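Long-range contacts in anthrone oxidase-like protein (Streptomyces ambofaciens, PDB 5F9P), which probably acts as a monooxygenase, cleaving a C-C bond to open ring B of an intermediate in atypical angucycline biosynthesis: residues Val52-Thr57 with Glu215-Thr220; Asp121-Thr126 with Ile175-Trp180; Leu139-Pro144 with Val205-Ala210. One frame throughout, in Å; residues are numbered along the deposited sequence.

Interaction 1 of 3, residues Val52-Thr57 with Glu215-Thr220; sequences VDSHGT and EPYSNT
V52, D53 and S54 meet N219 and T220 in a mainly polar contact. It joins the turn between strands 43-51 and 56-63 to the start of strand 217-228. All three strands belong to the antiparallel barrel, and 43-51 and 217-228 are neighbours in it. One backbone bond lies at the edge of the turn: V52 N donates to T220 O at 2.8 Å. Beyond it, side chains of strand 217-228 bind the backbone of the turn.

N219 has CG anti to the backbone N (chi1 -163°), which carries its amide out to S54. Both ends of the amide are used on that one residue. S54 N donates to N219 OD1 at 3.1 Å. N219 ND2 donates to S54 O at 3.0 Å. S54 O lies close to the N219 amide plane, whereas ND2 stands well above the carbonyl plane of S54. T220 N adds a weak bond to N219 OD1.

T220 OG1 sits between the backbone N and the carbonyl carbon (chi1 56°). There it accepts D53 N at 3.0 Å, and it is also hydrogen-bonded to Y122 of the next strand, 122-130. V52 CB packs against T220 OG1 at 3.4 Å.

Two waters extend the network. One joins S54 OG, at 2.6 Å, to S218 O. The other joins S54 OG and H55 O to Y217 OH, which is 2.5 Å from it; this water lies in the plane of the Y217 ring, at its edge.

The N219 amide acts much like a peptide group offered to S54. With an acceptor bonded at one end and a donor at the other, its rotation is fixed: a flip would set oxygen against oxygen and N-H against N-H.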
ATOM      1  N   VAL A  52       0.012   9.288  -8.571  1.00 14.68           N
ATOM      2  CA  VAL A  52       0.835  10.068  -9.518  1.00 12.71           C
ATOM      3  C   VAL A  52       0.674   9.594 -10.971  1.00 15.76           C
ATOM      4  O   VAL A  52       0.227  10.358 -11.829  1.00 17.81           O
ATOM      5  CB  VAL A  52       2.349  10.084  -9.117  1.00 12.04           C
ATOM      6  CG1 VAL A  52       3.202  10.691 -10.219  1.00 12.60           C
ATOM      7  CG2 VAL A  52       2.560  10.849  -7.818  1.00 12.39           C
ATOM      8  N   ASP A  53       1.014   8.333 -11.252  1.00 16.33           N
ATOM      9  CA  ASP A  53       0.838   7.782 -12.601  1.00 13.69           C
ATOM     10  C   ASP A  53      -0.606   7.918 -13.088  1.00 17.99           C
ATOM     11  O   ASP A  53      -0.851   8.384 -14.196  1.00 20.50           O
ATOM     12  CB  ASP A  53       1.286   6.312 -12.679  1.00 16.66           C
ATOM     13  CG  ASP A  53       2.795   6.152 -12.880  1.00 19.09           C
ATOM     14  OD1 ASP A  53       3.535   7.160 -12.808  1.00 15.15           O
ATOM     15  OD2 ASP A  53       3.239   4.998 -13.105  1.00 19.56           O
ATOM     16  N   SER A  54      -1.566   7.491 -12.273  1.00 16.91           N
ATOM     17  CA  SER A  54      -2.977   7.556 -12.667  1.00 14.62           C
ATOM     18  C   SER A  54      -3.811   7.965 -11.468  1.00 17.23           C
ATOM     19  O   SER A  54      -3.333   7.885 -10.336  1.00 11.64           O
ATOM     20  CB  SER A  54      -3.467   6.213 -13.215  1.00 16.73           C
ATOM     21  OG  SER A  54      -3.239   5.186 -12.276  1.00 20.70           O
ATOM     22  N   HIS A  55      -5.038   8.425 -11.715  1.00 13.44           N
ATOM     23  CA  HIS A  55      -5.877   8.947 -10.639  1.00 15.22           C
ATOM     24  C   HIS A  55      -6.296   7.860  -9.668  1.00 14.88           C
ATOM     25  O   HIS A  55      -6.744   6.785 -10.068  1.00 15.05           O
ATOM     26  CB  HIS A  55      -7.120   9.635 -11.196  1.00 15.04           C
ATOM     27  CG  HIS A  55      -6.814  10.647 -12.250  1.00 17.95           C
ATOM     28  ND1 HIS A  55      -5.975  11.716 -12.028  1.00 18.24           N
ATOM     29  CD2 HIS A  55      -7.228  10.752 -13.534  1.00 19.71           C
ATOM     30  CE1 HIS A  55      -5.884  12.437 -13.133  1.00 20.00           C
ATOM     31  NE2 HIS A  55      -6.630  11.870 -14.062  1.00 20.66           N
ATOM     32  N   GLY A  56      -6.146   8.154  -8.384  1.00 11.25           N
ATOM     33  CA  GLY A  56      -6.615   7.264  -7.345  1.00 15.33           C
ATOM     34  C   GLY A  56      -5.859   7.590  -6.080  1.00 12.59           C
ATOM     35  O   GLY A  56      -5.014   8.474  -6.092  1.00 11.69           O
ATOM     36  N   THR A  57      -6.161   6.872  -5.004  1.00 12.00           N
ATOM     37  CA  THR A  57      -5.491   7.064  -3.727  1.00 10.12           C
ATOM     38  C   THR A  57      -5.273   5.718  -3.037  1.00 10.69           C
ATOM     39  O   THR A  57      -5.820   4.695  -3.448  1.00  9.29           O
ATOM     40  CB  THR A  57      -6.339   7.933  -2.770  1.00 12.41           C
ATOM     41  OG1 THR A  57      -7.605   7.295  -2.558  1.00 11.94           O
ATOM     42  CG2 THR A  57      -6.564   9.311  -3.353  1.00 11.63           C
ATOM     43  N   GLU A 215      -5.217  -9.435 -14.205  1.00 21.55           N
ATOM     44  CA  GLU A 215      -4.484  -8.194 -14.412  1.00 22.81           C
ATOM     45  C   GLU A 215      -4.031  -7.631 -13.068  1.00 18.16           C
ATOM     46  O   GLU A 215      -4.850  -7.402 -12.176  1.00 18.43           O
ATOM     47  CB  GLU A 215      -5.338  -7.160 -15.174  1.00 25.17           C
ATOM     48  CG  GLU A 215      -4.556  -5.870 -15.528  1.00 33.50           C
ATOM     49  CD  GLU A 215      -5.350  -4.842 -16.349  1.00 45.40           C
ATOM     50  OE1 GLU A 215      -4.754  -3.800 -16.727  1.00 41.80           O
ATOM     51  OE2 GLU A 215      -6.555  -5.063 -16.616  1.00 50.21           O
ATOM     52  N   PRO A 216      -2.719  -7.440 -12.899  1.00 18.23           N
ATOM     53  CA  PRO A 216      -2.277  -6.757 -11.675  1.00 17.48           C
ATOM     54  C   PRO A 216      -2.670  -5.282 -11.738  1.00 19.96           C
ATOM     55  O   PRO A 216      -2.911  -4.763 -12.837  1.00 18.88           O
ATOM     56  CB  PRO A 216      -0.749  -6.908 -11.713  1.00 16.90           C
ATOM     57  CG  PRO A 216      -0.484  -8.041 -12.720  1.00 20.73           C
ATOM     58  CD  PRO A 216      -1.592  -7.932 -13.712  1.00 19.29           C
ATOM     59  N   TYR A 217      -2.767  -4.626 -10.587  1.00 15.55           N
ATOM     60  CA  TYR A 217      -2.976  -3.182 -10.557  1.00 16.01           C
ATOM     61  C   TYR A 217      -1.730  -2.522  -9.989  1.00 16.18           C
ATOM     62  O   TYR A 217      -1.282  -2.850  -8.885  1.00 12.58           O
ATOM     63  CB  TYR A 217      -4.207  -2.779  -9.724  1.00 17.29           C
ATOM     64  CG  TYR A 217      -4.340  -1.261  -9.583  1.00 16.37           C
ATOM     65  CD1 TYR A 217      -5.088  -0.522 -10.494  1.00 15.83           C
ATOM     66  CD2 TYR A 217      -3.674  -0.573  -8.577  1.00 14.74           C
ATOM     67  CE1 TYR A 217      -5.190   0.851 -10.385  1.00 17.52           C
ATOM     68  CE2 TYR A 217      -3.766   0.798  -8.454  1.00 10.69           C
ATOM     69  CZ  TYR A 217      -4.532   1.506  -9.361  1.00 14.72           C
ATOM     70  OH  TYR A 217      -4.635   2.869  -9.257  1.00 15.39           O
ATOM     71  N   SER A 218      -1.158  -1.594 -10.742  1.00 14.92           N
ATOM     72  CA  SER A 218      -0.031  -0.847 -10.216  1.00 15.11           C
ATOM     73  C   SER A 218      -0.273   0.651 -10.325  1.00 15.41           C
ATOM     74  O   SER A 218      -1.051   1.121 -11.172  1.00 16.01           O
ATOM     75  CB  SER A 218       1.278  -1.275 -10.894  1.00 15.77           C
ATOM     76  OG  SER A 218       1.271  -0.915 -12.248  1.00 30.08           O
ATOM     77  N   ASN A 219       0.360   1.402  -9.436  1.00 13.72           N
ATOM     78  CA  ASN A 219       0.283   2.861  -9.485  1.00 12.97           C
ATOM     79  C   ASN A 219       1.426   3.405  -8.650  1.00 12.98           C
ATOM     80  O   ASN A 219       2.084   2.649  -7.922  1.00 11.22           O
ATOM     81  CB  ASN A 219      -1.086   3.376  -9.000  1.00  9.80           C
ATOM     82  CG  ASN A 219      -1.367   4.844  -9.422  1.00 14.30           C
ATOM     83  OD1 ASN A 219      -0.612   5.439 -10.193  1.00 13.28           O
ATOM     84  ND2 ASN A 219      -2.461   5.413  -8.915  1.00 11.98           N
ATOM     85  N   THR A 220       1.686   4.699  -8.776  1.00  9.04           N
ATOM     86  CA  THR A 220       2.737   5.331  -7.994  1.00 10.63           C
ATOM     87  C   THR A 220       2.084   6.439  -7.189  1.00 10.92           C
ATOM     88  O   THR A 220       1.002   6.899  -7.547  1.00 13.58           O
ATOM     89  CB  THR A 220       3.836   5.913  -8.891  1.00 10.66           C
ATOM     90  OG1 THR A 220       3.245   6.830  -9.820  1.00 10.58           O
ATOM     91  CG2 THR A 220       4.546   4.791  -9.673  1.00 11.76           C
TER
HETATM   92  O   HOH W   1      -1.179   3.652 -12.894  1.00 20.26           O
HETATM   93  O   HOH W   2      -5.512   4.345 -11.074  1.00 22.67           O

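Interaction 2 of 3, residues Asp121-Thr126 with Ile175-Trp180; sequences DYTVFT and ISYSQW
Y122, V124 and T126 pair with W180, S178 and S176 in an antiparallel ladder. It joins neighbouring strands 122-130 and 172-180 of the barrel, in a family region of the dimeric alpha/beta barrel clan.

Six backbone bonds form the ladder. V124 N to S178 O, at 2.9 Å, is nearly straight at 170°. T123-Q179 and F125-Y177 are the non-hydrogen-bonded pairs.

T123, F125 and Y177 share one face, where T123 CG2 meets Y177 CE2 at 3.5 Å. F125 CE1 also meets I175 CG2 at 3.5 Å. On the other face V124 CG2 touches W180 CD1, again at 3.5 Å.

The D121 carboxylate stacks on the Q179 amide, their planes 21° apart. Stacked this way, D121 OD2 and Q179 NE2 are 3.2 Å apart but too badly angled for a hydrogen bond. D121 OD1 forms salt bridges with R119 and R156, and Q179 NE2 donates to E114 O. A water joins T123 OG1, Y177 OH and Q179 NE2; Y177 OH also binds H49. S176 OG is hydrogen-bonded to H158 and to a glycerol, probably from the crystallisation liquor. S178 OG, flanked by its own backbone N and carbonyl carbon (chi1 60°), accepts W180 NE1 at 2.9 Å.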
ATOM      1  N   ASP A 121       9.401  10.014  -0.084  1.00 17.25           N
ATOM      2  CA  ASP A 121       9.493   8.749  -0.796  1.00 14.38           C
ATOM      3  C   ASP A 121       8.599   8.743  -2.024  1.00 18.92           C
ATOM      4  O   ASP A 121       7.377   8.898  -1.893  1.00 22.57           O
ATOM      5  CB  ASP A 121       9.026   7.632   0.120  1.00 14.43           C
ATOM      6  CG  ASP A 121       9.944   7.439   1.302  1.00 17.80           C
ATOM      7  OD1 ASP A 121      11.157   7.266   1.063  1.00 16.25           O
ATOM      8  OD2 ASP A 121       9.460   7.464   2.456  1.00 16.85           O
ATOM      9  N   TYR A 122       9.183   8.552  -3.207  1.00 12.93           N
ATOM     10  CA  TYR A 122       8.382   8.196  -4.381  1.00 11.45           C
ATOM     11  C   TYR A 122       7.931   6.743  -4.201  1.00 12.58           C
ATOM     12  O   TYR A 122       8.756   5.826  -4.111  1.00 11.44           O
ATOM     13  CB  TYR A 122       9.150   8.386  -5.692  1.00 13.50           C
ATOM     14  CG  TYR A 122       8.258   8.308  -6.920  1.00 13.56           C
ATOM     15  CD1 TYR A 122       7.460   9.385  -7.281  1.00 12.25           C
ATOM     16  CD2 TYR A 122       8.189   7.149  -7.696  1.00 10.87           C
ATOM     17  CE1 TYR A 122       6.626   9.328  -8.383  1.00 13.39           C
ATOM     18  CE2 TYR A 122       7.356   7.085  -8.804  1.00 11.01           C
ATOM     19  CZ  TYR A 122       6.582   8.184  -9.146  1.00 14.77           C
ATOM     20  OH  TYR A 122       5.739   8.143 -10.238  1.00 16.23           O
ATOM     21  N   THR A 123       6.621   6.538  -4.102  1.00 11.67           N
ATOM     22  CA  THR A 123       6.102   5.256  -3.640  1.00 10.81           C
ATOM     23  C   THR A 123       5.479   4.481  -4.779  1.00 10.79           C
ATOM     24  O   THR A 123       4.654   5.008  -5.539  1.00 10.50           O
ATOM     25  CB  THR A 123       5.101   5.447  -2.472  1.00 12.75           C
ATOM     26  OG1 THR A 123       5.794   6.018  -1.349  1.00 11.70           O
ATOM     27  CG2 THR A 123       4.470   4.101  -2.041  1.00  7.47           C
ATOM     28  N   VAL A 124       5.880   3.224  -4.891  1.00  9.54           N
ATOM     29  CA  VAL A 124       5.483   2.379  -6.015  1.00  8.67           C
ATOM     30  C   VAL A 124       4.712   1.152  -5.513  1.00 10.80           C
ATOM     31  O   VAL A 124       5.178   0.431  -4.635  1.00  9.64           O
ATOM     32  CB  VAL A 124       6.731   1.958  -6.832  1.00 10.13           C
ATOM     33  CG1 VAL A 124       6.351   1.065  -8.020  1.00 13.07           C
ATOM     34  CG2 VAL A 124       7.471   3.195  -7.304  1.00  9.47           C
ATOM     35  N   PHE A 125       3.527   0.932  -6.074  1.00 12.69           N
ATOM     36  CA  PHE A 125       2.575  -0.040  -5.545  1.00 12.35           C
ATOM     37  C   PHE A 125       2.036  -0.967  -6.641  1.00 13.65           C
ATOM     38  O   PHE A 125       1.681  -0.514  -7.730  1.00 12.58           O
ATOM     39  CB  PHE A 125       1.413   0.715  -4.885  1.00 10.94           C
ATOM     40  CG  PHE A 125       0.293  -0.159  -4.428  1.00 10.35           C
ATOM     41  CD1 PHE A 125       0.415  -0.922  -3.280  1.00 12.01           C
ATOM     42  CD2 PHE A 125      -0.893  -0.212  -5.140  1.00 12.39           C
ATOM     43  CE1 PHE A 125      -0.624  -1.722  -2.855  1.00 15.74           C
ATOM     44  CE2 PHE A 125      -1.927  -1.002  -4.719  1.00 13.38           C
ATOM     45  CZ  PHE A 125      -1.796  -1.769  -3.575  1.00 14.32           C
ATOM     46  N   THR A 126       1.987  -2.264  -6.342  1.00 11.11           N
ATOM     47  CA  THR A 126       1.361  -3.245  -7.221  1.00 11.10           C
ATOM     48  C   THR A 126       0.668  -4.306  -6.389  1.00 11.99           C
ATOM     49  O   THR A 126       1.254  -4.854  -5.455  1.00  9.97           O
ATOM     50  CB  THR A 126       2.386  -3.963  -8.141  1.00 12.28           C
ATOM     51  OG1 THR A 126       3.091  -2.997  -8.927  1.00 14.36           O
ATOM     52  CG2 THR A 126       1.666  -4.933  -9.078  1.00 11.76           C
ATOM     53  N   ILE A 175       1.215  -8.221  -2.502  1.00 10.00           N
ATOM     54  CA  ILE A 175       1.417  -6.809  -2.779  1.00 11.26           C
ATOM     55  C   ILE A 175       2.874  -6.471  -2.669  1.00 12.19           C
ATOM     56  O   ILE A 175       3.574  -6.962  -1.776  1.00 12.45           O
ATOM     57  CB  ILE A 175       0.613  -5.920  -1.793  1.00 12.40           C
ATOM     58  CG1 ILE A 175      -0.866  -5.942  -2.164  1.00 12.70           C
ATOM     59  CG2 ILE A 175       1.163  -4.480  -1.780  1.00 10.54           C
ATOM     60  CD1 ILE A 175      -1.770  -5.334  -1.114  1.00 15.47           C
ATOM     61  N   SER A 176       3.326  -5.642  -3.603  1.00  9.64           N
ATOM     62  CA  SER A 176       4.668  -5.098  -3.592  1.00 11.93           C
ATOM     63  C   SER A 176       4.568  -3.600  -3.311  1.00  9.54           C
ATOM     64  O   SER A 176       3.890  -2.881  -4.046  1.00 10.75           O
ATOM     65  CB  SER A 176       5.306  -5.302  -4.971  1.00 10.07           C
ATOM     66  OG  SER A 176       6.567  -4.667  -5.027  1.00 11.13           O
ATOM     67  N   TYR A 177       5.241  -3.127  -2.270  1.00 10.95           N
ATOM     68  CA  TYR A 177       5.188  -1.705  -1.904  1.00  8.95           C
ATOM     69  C   TYR A 177       6.625  -1.231  -1.703  1.00 10.09           C
ATOM     70  O   TYR A 177       7.295  -1.675  -0.776  1.00 10.21           O
ATOM     71  CB  TYR A 177       4.364  -1.540  -0.618  1.00 11.71           C
ATOM     72  CG  TYR A 177       4.265  -0.138  -0.044  1.00 12.29           C
ATOM     73  CD1 TYR A 177       5.289   0.395   0.725  1.00 11.48           C
ATOM     74  CD2 TYR A 177       3.129   0.644  -0.254  1.00 10.62           C
ATOM     75  CE1 TYR A 177       5.193   1.679   1.265  1.00 11.47           C
ATOM     76  CE2 TYR A 177       3.022   1.916   0.276  1.00 10.98           C
ATOM     77  CZ  TYR A 177       4.053   2.431   1.037  1.00 11.26           C
ATOM     78  OH  TYR A 177       3.935   3.704   1.566  1.00 11.20           O
ATOM     79  N   SER A 178       7.112  -0.369  -2.595  1.00  8.28           N
ATOM     80  CA  SER A 178       8.497   0.082  -2.549  1.00  8.66           C
ATOM     81  C   SER A 178       8.660   1.610  -2.493  1.00 11.10           C
ATOM     82  O   SER A 178       7.785   2.362  -2.931  1.00 11.50           O
ATOM     83  CB  SER A 178       9.319  -0.514  -3.709  1.00  9.59           C
ATOM     84  OG  SER A 178       8.824  -0.162  -4.993  1.00 11.02           O
ATOM     85  N   GLN A 179       9.793   2.047  -1.948  1.00 12.59           N
ATOM     86  CA  GLN A 179      10.137   3.463  -1.829  1.00 13.08           C
ATOM     87  C   GLN A 179      11.398   3.811  -2.628  1.00 15.14           C
ATOM     88  O   GLN A 179      12.385   3.067  -2.604  1.00 12.56           O
ATOM     89  CB  GLN A 179      10.376   3.827  -0.363  1.00 12.00           C
ATOM     90  CG  GLN A 179       9.182   3.584   0.542  1.00 14.00           C
ATOM     91  CD  GLN A 179       9.516   3.835   2.002  1.00 16.90           C
ATOM     92  OE1 GLN A 179      10.615   3.521   2.460  1.00 18.22           O
ATOM     93  NE2 GLN A 179       8.573   4.416   2.733  1.00 15.57           N
ATOM     94  N   TRP A 180      11.367   4.963  -3.301  1.00 11.76           N
ATOM     95  CA  TRP A 180      12.434   5.374  -4.203  1.00 11.98           C
ATOM     96  C   TRP A 180      12.826   6.845  -3.956  1.00 17.42           C
ATOM     97  O   TRP A 180      12.040   7.608  -3.385  1.00 13.22           O
ATOM     98  CB  TRP A 180      11.969   5.169  -5.652  1.00 13.38           C
ATOM     99  CG  TRP A 180      11.690   3.725  -5.963  1.00 13.43           C
ATOM    100  CD1 TRP A 180      10.541   3.022  -5.701  1.00 12.76           C
ATOM    101  CD2 TRP A 180      12.586   2.812  -6.594  1.00 14.27           C
ATOM    102  NE1 TRP A 180      10.676   1.720  -6.134  1.00 15.94           N
ATOM    103  CE2 TRP A 180      11.930   1.563  -6.672  1.00 14.90           C
ATOM    104  CE3 TRP A 180      13.893   2.926  -7.091  1.00 16.24           C
ATOM    105  CZ2 TRP A 180      12.532   0.439  -7.234  1.00 11.10           C
ATOM    106  CZ3 TRP A 180      14.493   1.801  -7.652  1.00 15.48           C
ATOM    107  CH2 TRP A 180      13.807   0.578  -7.718  1.00 13.82           C
TER
HETATM  108  O   HOH W   3       6.103   5.402   1.192  1.00 13.36           O
HETATM  109  O   HOH W   4       6.601  -1.878  -5.726  1.00 15.28           O

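Interaction 3 of 3, residues Leu139-Pro144 with Val205-Ala210; sequences LDALGP and VGRVRA
D140 and R207 form a salt bridge across two helices, and A141 packs beneath it. R207 leaves its helix with CG anti to the carbonyl carbon and its chain bent at chi3 (70°), which folds the guanidinium back over A141. The methyl A141 CB lies over the centre of one guanidinium face, 3.8 Å above its plane. A141 CB also meets R207 CB at 3.7 Å, so it touches both the base and the head of the arginine.

D140 has CG anti to its backbone N. This swings the carboxylate toward the other helix. R207 NH2 donates to D140 OD2 at 2.7 Å in an almost straight bond (176°). The oxygen lies in the guanidinium plane and uses its anti lone pair. That lone pair points away from the other oxygen, so the bridge is made by OD2 alone; the two planes are 54° apart. A water bridges D140 OD2, 2.5 Å away, and R207 NH1, 3.2 Å away. R207 NE is held by a second acid, E137.

These helices, 135-142 and 199-211, lie side by side on the outside of the barrel. F128 of strand 122-130 touches both L142 and V208.

V208 supplies the apolar part. Its CG2 reaches A141 CB at 3.9 Å and L142 CG, also at 3.9 Å. The side chains of L142 and V208 cross at about a right angle.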
ATOM      1  N   LEU A 139       5.454 -14.770  -3.158  1.00 12.33           N
ATOM      2  CA  LEU A 139       5.986 -14.095  -1.985  1.00 11.85           C
ATOM      3  C   LEU A 139       7.497 -14.269  -1.894  1.00 13.04           C
ATOM      4  O   LEU A 139       8.231 -13.328  -1.596  1.00 11.89           O
ATOM      5  CB  LEU A 139       5.326 -14.652  -0.723  1.00 10.36           C
ATOM      6  CG  LEU A 139       3.854 -14.302  -0.514  1.00 12.54           C
ATOM      7  CD1 LEU A 139       3.279 -15.094   0.662  1.00 17.43           C
ATOM      8  CD2 LEU A 139       3.726 -12.802  -0.259  1.00 13.91           C
ATOM      9  N   ASP A 140       7.960 -15.491  -2.130  1.00 15.02           N
ATOM     10  CA  ASP A 140       9.390 -15.752  -2.109  1.00 14.16           C
ATOM     11  C   ASP A 140      10.114 -14.972  -3.197  1.00 13.31           C
ATOM     12  O   ASP A 140      11.164 -14.385  -2.948  1.00 13.70           O
ATOM     13  CB  ASP A 140       9.683 -17.238  -2.256  1.00 14.26           C
ATOM     14  CG  ASP A 140      11.126 -17.557  -1.970  1.00 20.07           C
ATOM     15  OD1 ASP A 140      11.512 -17.503  -0.778  1.00 20.63           O
ATOM     16  OD2 ASP A 140      11.875 -17.842  -2.929  1.00 20.86           O
ATOM     17  N   ALA A 141       9.548 -14.961  -4.401  1.00 13.22           N
ATOM     18  CA  ALA A 141      10.159 -14.251  -5.522  1.00 13.21           C
ATOM     19  C   ALA A 141      10.259 -12.752  -5.281  1.00 13.48           C
ATOM     20  O   ALA A 141      11.292 -12.140  -5.594  1.00 13.41           O
ATOM     21  CB  ALA A 141       9.397 -14.520  -6.833  1.00 11.18           C
ATOM     22  N   LEU A 142       9.184 -12.163  -4.754  1.00 11.14           N
ATOM     23  CA  LEU A 142       9.115 -10.701  -4.567  1.00 11.74           C
ATOM     24  C   LEU A 142      10.001 -10.238  -3.431  1.00 10.53           C
ATOM     25  O   LEU A 142      10.590  -9.167  -3.505  1.00 12.85           O
ATOM     26  CB  LEU A 142       7.673 -10.242  -4.295  1.00 10.89           C
ATOM     27  CG  LEU A 142       6.723 -10.210  -5.484  1.00 10.89           C
ATOM     28  CD1 LEU A 142       5.295 -10.051  -5.004  1.00  9.18           C
ATOM     29  CD2 LEU A 142       7.125  -9.072  -6.428  1.00 10.80           C
ATOM     30  N   GLY A 143      10.085 -11.050  -2.377  1.00 13.17           N
ATOM     31  CA  GLY A 143      10.811 -10.674  -1.182  1.00 12.46           C
ATOM     32  C   GLY A 143      12.272 -11.068  -1.284  1.00 14.91           C
ATOM     33  O   GLY A 143      13.076 -10.326  -1.858  1.00 14.43           O
ATOM     34  N   PRO A 144      12.626 -12.236  -0.726  1.00 15.48           N
ATOM     35  CA  PRO A 144      14.013 -12.738  -0.767  1.00 16.48           C
ATOM     36  C   PRO A 144      14.553 -12.768  -2.192  1.00 13.33           C
ATOM     37  O   PRO A 144      15.734 -12.519  -2.408  1.00 17.87           O
ATOM     38  CB  PRO A 144      13.890 -14.165  -0.220  1.00 15.53           C
ATOM     39  CG  PRO A 144      12.652 -14.147   0.627  1.00 18.91           C
ATOM     40  CD  PRO A 144      11.715 -13.154  -0.013  1.00 14.81           C
ATOM     41  N   VAL A 205      11.021 -11.690 -11.497  1.00 10.20           N
ATOM     42  CA  VAL A 205       9.900 -11.307 -12.336  1.00  9.71           C
ATOM     43  C   VAL A 205       9.287 -12.511 -13.060  1.00 11.13           C
ATOM     44  O   VAL A 205       8.069 -12.611 -13.176  1.00 10.86           O
ATOM     45  CB  VAL A 205      10.307 -10.195 -13.324  1.00 12.81           C
ATOM     46  CG1 VAL A 205       9.300 -10.078 -14.456  1.00 10.51           C
ATOM     47  CG2 VAL A 205      10.452  -8.865 -12.574  1.00 11.04           C
ATOM     48  N   GLY A 206      10.135 -13.420 -13.532  1.00 11.63           N
ATOM     49  CA  GLY A 206       9.672 -14.597 -14.249  1.00 12.39           C
ATOM     50  C   GLY A 206       8.861 -15.538 -13.369  1.00 11.23           C
ATOM     51  O   GLY A 206       7.890 -16.161 -13.821  1.00 12.82           O
ATOM     52  N   ARG A 207       9.266 -15.647 -12.111  1.00  9.33           N
ATOM     53  CA  ARG A 207       8.557 -16.473 -11.142  1.00 12.69           C
ATOM     54  C   ARG A 207       7.178 -15.890 -10.821  1.00 13.50           C
ATOM     55  O   ARG A 207       6.187 -16.606 -10.796  1.00 10.13           O
ATOM     56  CB  ARG A 207       9.398 -16.631  -9.879  1.00 11.34           C
ATOM     57  CG  ARG A 207      10.589 -17.583 -10.066  1.00 14.17           C
ATOM     58  CD  ARG A 207      11.553 -17.506  -8.886  1.00 14.25           C
ATOM     59  NE  ARG A 207      10.987 -18.090  -7.676  1.00 15.68           N
ATOM     60  CZ  ARG A 207      11.443 -17.848  -6.451  1.00 15.81           C
ATOM     61  NH1 ARG A 207      12.469 -17.024  -6.274  1.00 14.43           N
ATOM     62  NH2 ARG A 207      10.871 -18.429  -5.408  1.00 16.45           N
ATOM     63  N   VAL A 208       7.114 -14.583 -10.589  1.00 10.70           N
ATOM     64  CA  VAL A 208       5.821 -13.938 -10.366  1.00 10.38           C
ATOM     65  C   VAL A 208       4.929 -14.072 -11.597  1.00 12.71           C
ATOM     66  O   VAL A 208       3.762 -14.461 -11.494  1.00 10.90           O
ATOM     67  CB  VAL A 208       5.985 -12.452 -10.008  1.00  9.24           C
ATOM     68  CG1 VAL A 208       4.615 -11.793  -9.819  1.00 11.33           C
ATOM     69  CG2 VAL A 208       6.812 -12.323  -8.752  1.00  8.67           C
ATOM     70  N   ARG A 209       5.489 -13.773 -12.766  1.00 11.20           N
ATOM     71  CA  ARG A 209       4.735 -13.863 -14.020  1.00 12.28           C
ATOM     72  C   ARG A 209       4.063 -15.231 -14.191  1.00 13.10           C
ATOM     73  O   ARG A 209       2.930 -15.331 -14.684  1.00 14.90           O
ATOM     74  CB  ARG A 209       5.662 -13.561 -15.207  1.00 12.12           C
ATOM     75  CG  ARG A 209       5.045 -13.814 -16.594  1.00 14.49           C
ATOM     76  CD  ARG A 209       6.064 -13.469 -17.675  1.00 12.89           C
ATOM     77  NE  ARG A 209       5.657 -13.846 -19.027  1.00 11.98           N
ATOM     78  CZ  ARG A 209       5.935 -13.119 -20.105  1.00 14.28           C
ATOM     79  NH1 ARG A 209       6.601 -11.976 -19.977  1.00 12.61           N
ATOM     80  NH2 ARG A 209       5.551 -13.526 -21.312  1.00 13.45           N
ATOM     81  N   ALA A 210       4.747 -16.286 -13.765  1.00 11.32           N
ATOM     82  CA  ALA A 210       4.209 -17.640 -13.912  1.00 13.34           C
ATOM     83  C   ALA A 210       2.932 -17.879 -13.108  1.00 15.46           C
ATOM     84  O   ALA A 210       2.122 -18.731 -13.469  1.00 14.51           O
ATOM     85  CB  ALA A 210       5.273 -18.689 -13.551  1.00 15.42           C
TER
HETATM   86  O   HOH W   5      14.055 -16.711  -3.535  1.00 23.86           O

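From the N terminus, the turn 52-57 comes first and is met by 215-220, so interaction 1 closes the longest loop and holds the other two inside it. Strand segment 121-126 follows, then helix segment 139-144. Interaction 2 closes the loop from 126 to 175, interaction 3 that from 144 to 205, so these two cross. Interactions 1 and 2 touch: strands 217-228 and 122-130 are neighbours, and N219 N lies 2.9 Å from F125 O. Interaction 3 touches neither of the others; its nearest atoms lie about 4 Å from those of interaction 2, and helix 135-142 follows strand 122-130. It joins two helices outside the barrel, whereas the others join its strands and a turn.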